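Cryptic loci regulator 2 (Schizosaccharomyces pombe 972h-, PDB 5IKJ) promotes transcriptional silencing of heterochromatin upstream of histone deacetylases, as part of the SHREC repressor complex of fission yeast. Local coordinates at residues Ala307-Leu319 and Tyr496-Thr508. Numbering follows the deposited sequence.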
loop_
_atom_site.group_PDB
_atom_site.type_symbol
_atom_site.label_atom_id
_atom_site.label_comp_id
_atom_site.label_asym_id
_atom_site.label_seq_id
_atom_site.Cartn_x
_atom_site.Cartn_y
_atom_site.Cartn_z
ATOM N N ALA A 307 14.089 -8.953 -16.346
ATOM C CA ALA A 307 14.433 -9.679 -17.564
ATOM C C ALA A 307 14.928 -11.090 -17.277
ATOM O O ALA A 307 14.921 -11.933 -18.181
ATOM C CB ALA A 307 15.497 -8.911 -18.347
ATOM N N ASP A 308 15.363 -11.365 -16.046
ATOM C CA ASP A 308 15.845 -12.683 -15.654
ATOM C C ASP A 308 14.859 -13.406 -14.743
ATOM O O ASP A 308 15.235 -14.374 -14.073
ATOM C CB ASP A 308 17.207 -12.564 -14.969
ATOM C CG ASP A 308 18.299 -12.108 -15.914
ATOM O OD1 ASP A 308 18.749 -12.926 -16.745
ATOM O OD2 ASP A 308 18.715 -10.935 -15.821
ATOM N N ILE A 309 13.608 -12.954 -14.704
ATOM C CA ILE A 309 12.569 -13.569 -13.887
ATOM C C ILE A 309 11.350 -13.810 -14.763
ATOM O O ILE A 309 10.994 -12.969 -15.596
ATOM C CB ILE A 309 12.197 -12.693 -12.673
ATOM C CG1 ILE A 309 13.466 -12.233 -11.951
ATOM C CG2 ILE A 309 11.262 -13.462 -11.738
ATOM C CD1 ILE A 309 13.222 -11.400 -10.711
ATOM N N GLU A 310 10.713 -14.960 -14.575
ATOM C CA GLU A 310 9.513 -15.310 -15.312
ATOM C C GLU A 310 8.427 -15.747 -14.342
ATOM O O GLU A 310 8.728 -16.331 -13.295
ATOM C CB GLU A 310 9.792 -16.434 -16.319
ATOM C CG GLU A 310 10.921 -16.110 -17.284
ATOM C CD GLU A 310 10.733 -16.745 -18.647
ATOM O OE1 GLU A 310 10.516 -17.974 -18.710
ATOM O OE2 GLU A 310 10.796 -16.013 -19.657
ATOM N N PRO A 311 7.158 -15.472 -14.652
ATOM C CA PRO A 311 6.084 -15.886 -13.743
ATOM C C PRO A 311 6.051 -17.397 -13.579
ATOM O O PRO A 311 6.412 -18.152 -14.484
ATOM C CB PRO A 311 4.813 -15.364 -14.426
ATOM C CG PRO A 311 5.282 -14.299 -15.354
ATOM C CD PRO A 311 6.630 -14.742 -15.818
ATOM N N TRP A 312 5.602 -17.832 -12.399
ATOM C CA TRP A 312 5.588 -19.257 -12.084
ATOM C C TRP A 312 4.853 -20.071 -13.138
ATOM O O TRP A 312 5.225 -21.219 -13.406
ATOM C CB TRP A 312 4.945 -19.484 -10.715
ATOM C CG TRP A 312 4.951 -20.918 -10.303
ATOM C CD1 TRP A 312 3.880 -21.761 -10.240
ATOM C CD2 TRP A 312 6.092 -21.687 -9.908
ATOM N NE1 TRP A 312 4.283 -23.007 -9.821
ATOM C CE2 TRP A 312 5.638 -22.987 -9.613
ATOM C CE3 TRP A 312 7.454 -21.401 -9.773
ATOM C CZ2 TRP A 312 6.496 -23.998 -9.188
ATOM C CZ3 TRP A 312 8.304 -22.406 -9.352
ATOM C CH2 TRP A 312 7.822 -23.689 -9.066
ATOM N N SER A 313 3.812 -19.503 -13.744
ATOM C CA SER A 313 2.996 -20.234 -14.706
ATOM C C SER A 313 3.653 -20.365 -16.074
ATOM O O SER A 313 3.037 -20.932 -16.984
ATOM C CB SER A 313 1.632 -19.553 -14.859
ATOM O OG SER A 313 1.780 -18.170 -15.127
ATOM N N ARG A 314 4.879 -19.868 -16.247
ATOM C CA ARG A 314 5.529 -19.950 -17.550
ATOM C C ARG A 314 6.149 -21.322 -17.788
ATOM O O ARG A 314 6.065 -21.856 -18.899
ATOM C CB ARG A 314 6.591 -18.856 -17.677
ATOM C CG ARG A 314 7.321 -18.833 -19.018
ATOM C CD ARG A 314 6.351 -18.839 -20.193
ATOM N NE ARG A 314 7.026 -18.680 -21.477
ATOM C CZ ARG A 314 7.741 -19.630 -22.071
ATOM N NH1 ARG A 314 7.897 -20.814 -21.493
ATOM N NH2 ARG A 314 8.314 -19.393 -23.243
ATOM N N HIS A 315 6.772 -21.908 -16.765
ATOM C CA HIS A 315 7.422 -23.202 -16.903
ATOM C C HIS A 315 6.839 -24.200 -15.909
ATOM O O HIS A 315 6.324 -23.807 -14.858
ATOM C CB HIS A 315 8.936 -23.090 -16.676
ATOM C CG HIS A 315 9.603 -22.063 -17.538
ATOM N ND1 HIS A 315 9.629 -22.148 -18.913
ATOM C CD2 HIS A 315 10.278 -20.934 -17.218
ATOM C CE1 HIS A 315 10.286 -21.112 -19.404
ATOM N NE2 HIS A 315 10.691 -20.360 -18.397
ATOM N N PRO A 316 6.909 -25.496 -16.207
ATOM C CA PRO A 316 6.395 -26.496 -15.270
ATOM C C PRO A 316 7.396 -26.821 -14.175
ATOM O O PRO A 316 8.611 -26.696 -14.350
ATOM C CB PRO A 316 6.158 -27.719 -16.163
ATOM C CG PRO A 316 7.198 -27.592 -17.230
ATOM C CD PRO A 316 7.448 -26.114 -17.432
ATOM N N LEU A 317 6.867 -27.243 -13.033
ATOM C CA LEU A 317 7.703 -27.784 -11.974
ATOM C C LEU A 317 7.795 -29.299 -12.119
ATOM O O LEU A 317 6.910 -29.952 -12.678
ATOM C CB LEU A 317 7.159 -27.401 -10.593
ATOM C CG LEU A 317 5.918 -28.118 -10.053
ATOM C CD1 LEU A 317 6.299 -29.364 -9.258
ATOM C CD2 LEU A 317 5.108 -27.167 -9.184
ATOM N N ASP A 318 8.887 -29.854 -11.607
ATOM C CA ASP A 318 9.204 -31.266 -11.775
ATOM C C ASP A 318 8.769 -32.032 -10.533
ATOM O O ASP A 318 9.126 -31.665 -9.408
ATOM C CB ASP A 318 10.700 -31.458 -12.037
ATOM C CG ASP A 318 11.087 -32.922 -12.190
ATOM O OD1 ASP A 318 10.183 -33.782 -12.248
ATOM O OD2 ASP A 318 12.301 -33.208 -12.267
ATOM N N LEU A 319 8.001 -33.100 -10.750
ATOM C CA LEU A 319 7.445 -33.863 -9.638
ATOM C C LEU A 319 8.524 -34.674 -8.930
ATOM O O LEU A 319 8.479 -34.843 -7.706
ATOM C CB LEU A 319 6.333 -34.780 -10.149
ATOM C CG LEU A 319 5.321 -34.154 -11.117
ATOM C CD1 LEU A 319 4.691 -35.223 -11.995
ATOM C CD2 LEU A 319 4.257 -33.382 -10.359
ATOM N N TYR A 496 -0.711 -9.682 -17.098
ATOM C CA TYR A 496 0.597 -9.064 -17.239
ATOM C C TYR A 496 0.633 -8.188 -18.483
ATOM O O TYR A 496 -0.023 -8.476 -19.489
ATOM C CB TYR A 496 1.705 -10.121 -17.316
ATOM C CG TYR A 496 1.855 -10.957 -16.066
ATOM C CD1 TYR A 496 2.531 -10.470 -14.957
ATOM C CD2 TYR A 496 1.329 -12.239 -16.000
ATOM C CE1 TYR A 496 2.673 -11.234 -13.815
ATOM C CE2 TYR A 496 1.467 -13.010 -14.864
ATOM C CZ TYR A 496 2.140 -12.502 -13.774
ATOM O OH TYR A 496 2.281 -13.263 -12.637
ATOM N N GLU A 497 1.411 -7.113 -18.401
ATOM C CA GLU A 497 1.560 -6.213 -19.530
ATOM C C GLU A 497 2.047 -7.008 -20.744
ATOM O O GLU A 497 2.734 -8.023 -20.593
ATOM C CB GLU A 497 2.534 -5.081 -19.192
ATOM C CG GLU A 497 2.023 -4.100 -18.133
ATOM C CD GLU A 497 2.013 -4.689 -16.735
ATOM O OE1 GLU A 497 2.562 -5.796 -16.548
ATOM O OE2 GLU A 497 1.456 -4.047 -15.821
ATOM N N PRO A 498 1.693 -6.579 -21.959
ATOM C CA PRO A 498 1.949 -7.437 -23.130
ATOM C C PRO A 498 3.421 -7.735 -23.362
ATOM O O PRO A 498 3.744 -8.788 -23.928
ATOM C CB PRO A 498 1.335 -6.640 -24.289
ATOM C CG PRO A 498 1.313 -5.227 -23.820
ATOM C CD PRO A 498 1.120 -5.277 -22.335
ATOM N N TRP A 499 4.324 -6.849 -22.944
ATOM C CA TRP A 499 5.754 -7.103 -23.075
ATOM C C TRP A 499 6.309 -7.946 -21.935
ATOM O O TRP A 499 7.460 -8.388 -22.016
ATOM C CB TRP A 499 6.523 -5.781 -23.133
ATOM C CG TRP A 499 6.401 -4.965 -21.876
ATOM C CD1 TRP A 499 7.078 -5.153 -20.704
ATOM C CD2 TRP A 499 5.548 -3.834 -21.666
ATOM N NE1 TRP A 499 6.699 -4.212 -19.779
ATOM C CE2 TRP A 499 5.761 -3.388 -20.345
ATOM C CE3 TRP A 499 4.626 -3.152 -22.466
ATOM C CZ2 TRP A 499 5.087 -2.293 -19.808
ATOM C CZ3 TRP A 499 3.957 -2.066 -21.932
ATOM C CH2 TRP A 499 4.190 -1.648 -20.615
ATOM N N PHE A 500 5.518 -8.181 -20.887
ATOM C CA PHE A 500 6.047 -8.760 -19.659
ATOM C C PHE A 500 6.526 -10.193 -19.855
ATOM O O PHE A 500 7.456 -10.629 -19.167
ATOM C CB PHE A 500 4.979 -8.705 -18.567
ATOM C CG PHE A 500 5.506 -8.955 -17.183
ATOM C CD1 PHE A 500 6.091 -7.932 -16.456
ATOM C CD2 PHE A 500 5.408 -10.208 -16.606
ATOM C CE1 PHE A 500 6.574 -8.158 -15.181
ATOM C CE2 PHE A 500 5.888 -10.439 -15.332
ATOM C CZ PHE A 500 6.469 -9.412 -14.619
ATOM N N VAL A 501 5.917 -10.940 -20.775
ATOM C CA VAL A 501 6.199 -12.364 -20.922
ATOM C C VAL A 501 6.219 -12.707 -22.406
ATOM O O VAL A 501 5.168 -12.713 -23.058
ATOM C CB VAL A 501 5.174 -13.244 -20.193
ATOM C CG1 VAL A 501 5.688 -14.673 -20.092
ATOM C CG2 VAL A 501 4.857 -12.683 -18.818
ATOM N N LYS A 502 7.403 -12.996 -22.937
ATOM C CA LYS A 502 7.507 -13.676 -24.220
ATOM C C LYS A 502 6.976 -15.096 -24.057
ATOM O O LYS A 502 7.441 -15.840 -23.186
ATOM C CB LYS A 502 8.957 -13.686 -24.700
ATOM C CG LYS A 502 9.911 -14.392 -23.746
ATOM C CD LYS A 502 11.349 -14.353 -24.224
ATOM C CE LYS A 502 12.239 -15.122 -23.265
ATOM N NZ LYS A 502 13.659 -15.158 -23.702
ATOM N N GLY A 503 6.000 -15.469 -24.870
ATOM C CA GLY A 503 5.348 -16.756 -24.736
ATOM C C GLY A 503 4.020 -16.658 -24.012
ATOM O O GLY A 503 3.425 -15.587 -23.871
ATOM N N ASP A 504 3.554 -17.813 -23.537
ATOM C CA ASP A 504 2.246 -17.917 -22.908
ATOM C C ASP A 504 2.366 -18.612 -21.559
ATOM O O ASP A 504 3.378 -19.243 -21.244
ATOM C CB ASP A 504 1.258 -18.678 -23.800
ATOM C CG ASP A 504 1.269 -18.184 -25.232
ATOM O OD1 ASP A 504 0.708 -17.099 -25.494
ATOM O OD2 ASP A 504 1.839 -18.882 -26.098
ATOM N N LEU A 505 1.305 -18.484 -20.765
ATOM C CA LEU A 505 1.224 -19.072 -19.430
ATOM C C LEU A 505 0.123 -20.129 -19.457
ATOM O O LEU A 505 -1.064 -19.804 -19.365
ATOM C CB LEU A 505 0.941 -18.001 -18.381
ATOM C CG LEU A 505 1.749 -16.707 -18.503
ATOM C CD1 LEU A 505 1.167 -15.625 -17.607
ATOM C CD2 LEU A 505 3.209 -16.954 -18.166
ATOM N N ASN A 506 0.522 -21.392 -19.585
ATOM C CA ASN A 506 -0.415 -22.506 -19.641
ATOM C C ASN A 506 -0.348 -23.402 -18.414
ATOM O O ASN A 506 -1.131 -24.353 -18.315
ATOM C CB ASN A 506 -0.154 -23.349 -20.895
ATOM C CG ASN A 506 -0.520 -22.623 -22.172
ATOM O OD1 ASN A 506 0.063 -21.589 -22.501
ATOM N ND2 ASN A 506 -1.480 -23.169 -22.908
ATOM N N TYR A 507 0.561 -23.129 -17.479
ATOM C CA TYR A 507 0.788 -24.009 -16.336
ATOM C C TYR A 507 -0.025 -23.503 -15.149
ATOM O O TYR A 507 0.489 -22.893 -14.211
ATOM C CB TYR A 507 2.279 -24.094 -16.027
ATOM C CG TYR A 507 3.062 -24.705 -17.163
ATOM C CD1 TYR A 507 3.063 -26.077 -17.367
ATOM C CD2 TYR A 507 3.779 -23.911 -18.047
ATOM C CE1 TYR A 507 3.764 -26.644 -18.411
ATOM C CE2 TYR A 507 4.488 -24.470 -19.095
ATOM C CZ TYR A 507 4.476 -25.837 -19.271
ATOM O OH TYR A 507 5.179 -26.401 -20.311
ATOM N N THR A 508 -1.325 -23.773 -15.203
ATOM C CA THR A 508 -2.195 -23.516 -14.067
ATOM C C THR A 508 -1.871 -24.492 -12.942
ATOM O O THR A 508 -1.466 -25.633 -13.178
ATOM C CB THR A 508 -3.666 -23.662 -14.463
ATOM O OG1 THR A 508 -3.980 -25.050 -14.636
ATOM C CG2 THR A 508 -3.966 -22.916 -15.758
#
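P311 is wedged among three side chains of the 496-508 loop. Its CG lies over one face of the Y496 ring, a CH-pi contact of 4.2 Å to the ring centroid. The same CG meets the edge of the F500 ring. P311 CG also meets the methyl V501 CG2 head-on at 3.8 Å. The Y496 hydroxyl, 3.7 Å from P311 CB, is hydrogen-bonded to E387. Y242 touches P311, and its ring meets that of F500 at a slant. This is the tight, largely apolar end.

Further along, L505 CB sits 3.4 Å from S313 OG, and its CD2 lies against CA and CB of R314. R314 leaves the backbone with CG anti to N (chi1 -179°), over one face of the H315 ring, then bends at chi2 (51°), which brings its end back over the loop. R314 NE donates a weak but fairly straight bond to K502 O (3.3 Å, 163°), with the oxygen in the guanidinium plane. An alanine in place of R314 would probably leave K502 O without this donor and the H315 ring face without the CG that covers it.

Y507 is solvent-exposed but closely packed. P316 CD makes a CH-pi contact over its ring face, and the carbonyl oxygens of S313 and R314 lie at its edge. Y507 N makes a weak bond to S313 O.

The solvent side is looser. K502 is exposed, and its NZ stays 5.0 Å from E310 OE2, too far for a salt bridge.

Strand 309-311 is an edge strand of a five-stranded antiparallel sheet, paired with strand 247-252. The end of this strand and the chain that follows it pack at the surface on the long loop between strands 491-494 and 513-514 of the mixed sheet.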